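EccC5 (Mycobacterium xenopi RIVM700367, PDB 7B9F) is the FtsK/SpoIIIE-type P-loop ATPase component of the mycobacterial ESX-5 type VII secretion machinery and probably powers protein export across the inner membrane. Local coordinates at residues L23-P31 against I186-L196. Residues are numbered along the deposited sequence; the frame is centred on the assembly and turned at random.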
loop_
_atom_site.group_PDB
_atom_site.type_symbol
_atom_site.label_atom_id
_atom_site.label_comp_id
_atom_site.label_asym_id
_atom_site.label_seq_id
_atom_site.Cartn_x
_atom_site.Cartn_y
_atom_site.Cartn_z
ATOM N N LEU C 23 -33.760 -26.341 5.292
ATOM C CA LEU C 23 -33.534 -25.658 4.036
ATOM C C LEU C 23 -34.863 -25.324 3.367
ATOM O O LEU C 23 -35.871 -25.988 3.607
ATOM C CB LEU C 23 -32.686 -26.528 3.116
ATOM C CG LEU C 23 -31.246 -26.717 3.566
ATOM C CD1 LEU C 23 -30.517 -27.659 2.635
ATOM C CD2 LEU C 23 -30.563 -25.376 3.616
ATOM N N PRO C 24 -34.895 -24.294 2.522
ATOM C CA PRO C 24 -36.139 -23.961 1.826
ATOM C C PRO C 24 -36.441 -24.936 0.702
ATOM O O PRO C 24 -35.541 -25.501 0.082
ATOM C CB PRO C 24 -35.874 -22.552 1.281
ATOM C CG PRO C 24 -34.623 -22.099 1.941
ATOM C CD PRO C 24 -33.845 -23.330 2.185
ATOM N N THR C 25 -37.724 -25.120 0.443
ATOM C CA THR C 25 -38.159 -26.029 -0.607
ATOM C C THR C 25 -37.957 -25.394 -1.978
ATOM O O THR C 25 -38.404 -24.267 -2.202
ATOM C CB THR C 25 -39.623 -26.385 -0.409
ATOM O OG1 THR C 25 -39.807 -26.934 0.901
ATOM C CG2 THR C 25 -40.059 -27.391 -1.439
ATOM N N PRO C 26 -37.297 -26.075 -2.908
ATOM C CA PRO C 26 -37.083 -25.504 -4.238
ATOM C C PRO C 26 -38.379 -25.396 -5.020
ATOM O O PRO C 26 -39.382 -26.039 -4.712
ATOM C CB PRO C 26 -36.135 -26.501 -4.902
ATOM C CG PRO C 26 -35.498 -27.208 -3.789
ATOM C CD PRO C 26 -36.530 -27.310 -2.721
ATOM N N LEU C 27 -38.339 -24.565 -6.055
ATOM C CA LEU C 27 -39.515 -24.335 -6.872
ATOM C C LEU C 27 -39.795 -25.539 -7.762
ATOM O O LEU C 27 -38.992 -26.465 -7.878
ATOM C CB LEU C 27 -39.339 -23.087 -7.726
ATOM C CG LEU C 27 -38.972 -21.824 -6.963
ATOM C CD1 LEU C 27 -38.857 -20.673 -7.928
ATOM C CD2 LEU C 27 -40.008 -21.537 -5.901
ATOM N N SER C 28 -40.961 -25.517 -8.393
ATOM C CA SER C 28 -41.391 -26.578 -9.287
ATOM C C SER C 28 -41.968 -25.967 -10.550
ATOM O O SER C 28 -42.554 -24.886 -10.510
ATOM C CB SER C 28 -42.425 -27.464 -8.618
ATOM O OG SER C 28 -42.019 -27.783 -7.302
ATOM N N VAL C 29 -41.798 -26.657 -11.672
ATOM C CA VAL C 29 -42.296 -26.149 -12.945
ATOM C C VAL C 29 -42.756 -27.310 -13.824
ATOM O O VAL C 29 -42.090 -28.354 -13.877
ATOM C CB VAL C 29 -41.239 -25.257 -13.622
ATOM C CG1 VAL C 29 -40.009 -26.041 -14.045
ATOM C CG2 VAL C 29 -41.830 -24.530 -14.810
ATOM N N PRO C 30 -43.921 -27.215 -14.457
ATOM C CA PRO C 30 -44.369 -28.281 -15.354
ATOM C C PRO C 30 -43.713 -28.162 -16.717
ATOM O O PRO C 30 -43.575 -27.054 -17.255
ATOM C CB PRO C 30 -45.881 -28.052 -15.444
ATOM C CG PRO C 30 -46.046 -26.602 -15.200
ATOM C CD PRO C 30 -44.975 -26.213 -14.225
ATOM N N PRO C 31 -43.282 -29.279 -17.307
ATOM C CA PRO C 31 -42.703 -29.217 -18.645
ATOM C C PRO C 31 -43.779 -28.996 -19.690
ATOM O O PRO C 31 -44.953 -29.341 -19.476
ATOM C CB PRO C 31 -42.036 -30.594 -18.806
ATOM C CG PRO C 31 -42.811 -31.480 -17.908
ATOM C CD PRO C 31 -43.237 -30.639 -16.743
ATOM N N ILE C 186 -38.049 -34.247 -12.562
ATOM C CA ILE C 186 -38.474 -33.627 -13.807
ATOM C C ILE C 186 -39.194 -32.305 -13.552
ATOM O O ILE C 186 -39.129 -31.395 -14.384
ATOM C CB ILE C 186 -39.333 -34.608 -14.626
ATOM C CG1 ILE C 186 -39.525 -34.096 -16.053
ATOM C CG2 ILE C 186 -40.666 -34.890 -13.955
ATOM C CD1 ILE C 186 -38.247 -34.049 -16.848
ATOM N N GLU C 187 -39.845 -32.157 -12.404
ATOM C CA GLU C 187 -40.521 -30.916 -12.071
ATOM C C GLU C 187 -39.595 -29.889 -11.448
ATOM O O GLU C 187 -39.989 -28.728 -11.317
ATOM C CB GLU C 187 -41.682 -31.192 -11.114
ATOM C CG GLU C 187 -42.860 -31.902 -11.748
ATOM C CD GLU C 187 -43.681 -30.994 -12.636
ATOM O OE1 GLU C 187 -43.909 -29.829 -12.249
ATOM O OE2 GLU C 187 -44.105 -31.444 -13.719
ATOM N N LEU C 188 -38.386 -30.288 -11.063
ATOM C CA LEU C 188 -37.496 -29.410 -10.320
ATOM C C LEU C 188 -37.005 -28.271 -11.195
ATOM O O LEU C 188 -36.474 -28.495 -12.285
ATOM C CB LEU C 188 -36.312 -30.198 -9.780
ATOM C CG LEU C 188 -35.270 -29.396 -9.015
ATOM C CD1 LEU C 188 -35.925 -28.662 -7.879
ATOM C CD2 LEU C 188 -34.202 -30.324 -8.492
ATOM N N GLU C 189 -37.187 -27.051 -10.712
ATOM C CA GLU C 189 -36.726 -25.883 -11.437
ATOM C C GLU C 189 -35.202 -25.847 -11.379
ATOM O O GLU C 189 -34.618 -26.173 -10.344
ATOM C CB GLU C 189 -37.355 -24.628 -10.826
ATOM C CG GLU C 189 -37.078 -23.278 -11.484
ATOM C CD GLU C 189 -35.691 -22.741 -11.253
ATOM O OE1 GLU C 189 -35.120 -23.015 -10.180
ATOM O OE2 GLU C 189 -35.163 -22.056 -12.148
ATOM N N PRO C 190 -34.534 -25.481 -12.475
ATOM C CA PRO C 190 -33.072 -25.643 -12.521
ATOM C C PRO C 190 -32.307 -24.769 -11.545
ATOM O O PRO C 190 -31.426 -25.272 -10.838
ATOM C CB PRO C 190 -32.736 -25.290 -13.973
ATOM C CG PRO C 190 -33.961 -25.577 -14.718
ATOM C CD PRO C 190 -35.085 -25.202 -13.805
ATOM N N VAL C 191 -32.617 -23.474 -11.484
ATOM C CA VAL C 191 -31.784 -22.537 -10.736
ATOM C C VAL C 191 -31.872 -22.781 -9.239
ATOM O O VAL C 191 -30.847 -22.863 -8.556
ATOM C CB VAL C 191 -32.157 -21.094 -11.091
ATOM C CG1 VAL C 191 -31.402 -20.146 -10.225
ATOM C CG2 VAL C 191 -31.755 -20.851 -12.483
ATOM N N THR C 192 -33.086 -22.879 -8.702
ATOM C CA THR C 192 -33.225 -23.082 -7.266
ATOM C C THR C 192 -32.676 -24.434 -6.844
ATOM O O THR C 192 -32.063 -24.556 -5.779
ATOM C CB THR C 192 -34.681 -22.950 -6.853
ATOM O OG1 THR C 192 -35.446 -23.959 -7.514
ATOM C CG2 THR C 192 -35.206 -21.590 -7.233
ATOM N N GLY C 193 -32.872 -25.456 -7.676
ATOM C CA GLY C 193 -32.319 -26.761 -7.363
ATOM C C GLY C 193 -30.805 -26.750 -7.312
ATOM O O GLY C 193 -30.199 -27.283 -6.380
ATOM N N LYS C 194 -30.177 -26.109 -8.297
ATOM C CA LYS C 194 -28.722 -26.041 -8.321
ATOM C C LYS C 194 -28.191 -25.193 -7.174
ATOM O O LYS C 194 -27.158 -25.519 -6.582
ATOM C CB LYS C 194 -28.245 -25.486 -9.658
ATOM C CG LYS C 194 -26.752 -25.630 -9.907
ATOM C CD LYS C 194 -26.226 -26.968 -9.412
ATOM C CE LYS C 194 -24.772 -27.175 -9.786
ATOM N NZ LYS C 194 -24.548 -27.102 -11.250
ATOM N N ALA C 195 -28.877 -24.097 -6.850
ATOM C CA ALA C 195 -28.428 -23.249 -5.753
ATOM C C ALA C 195 -28.538 -23.967 -4.420
ATOM O O ALA C 195 -27.663 -23.828 -3.560
ATOM C CB ALA C 195 -29.223 -21.949 -5.729
ATOM N N LEU C 196 -29.599 -24.750 -4.227
ATOM C CA LEU C 196 -29.720 -25.513 -2.993
ATOM C C LEU C 196 -28.679 -26.617 -2.931
ATOM O O LEU C 196 -28.149 -26.920 -1.856
ATOM C CB LEU C 196 -31.119 -26.095 -2.867
ATOM C CG LEU C 196 -31.395 -26.600 -1.460
ATOM C CD1 LEU C 196 -31.361 -25.440 -0.502
ATOM C CD2 LEU C 196 -32.722 -27.301 -1.398
#
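Thr192 OG1 is gripped from both sides of the contact: the backbone N of Leu27 donates to it at 3.3 Å, and the hydroxyl itself donates to Glu189 OE1. That oxygen takes the hydroxyl on its anti lone pair; the backbone N of Thr192 also points at it, modelled rather too close to be taken literally, while OE2 is met by Val191 N from above the carboxylate plane. Glu189 is thus the N-cap of the helix that starts at Pro190, and its bond to Thr192 OG1 probably steadies the hydroxyl that receives the extended chain. To reach forward to the N-H groups of the first turn, its CG stands anti to the backbone N (chi1 -176°) and the chain then bends at chi2.

Further along, the backbones form a single bridge at Ser28 and Leu188. Val29 N donates to Glu187 O at 2.8 Å, in the carbonyl plane, and Glu189 N makes a long, weak bond to Leu27 O at 3.4 Å.

Apolar groups pack alongside the middle of the contact and at the Leu23 end. Pro26 lays its CB against Leu188 CD1 at 3.7 Å, and its CG meets Leu196 CD2 at the same distance, the two side chains crossing at about a right angle. The other Leu196 methyl, CD1, reaches Leu23 CD1 at 3.9 Å. On the Leu27 side, CG and CD1 rest on Thr192 CG2.

The proline-rich segment 23-31, continuing from strand 19-22, runs over the start of helix 190-202. Long helix 97-132 flanks both: Phe107, Met110 and Leu114 pack on Pro24, and Arg104 forms a salt bridge with Glu189 OE2.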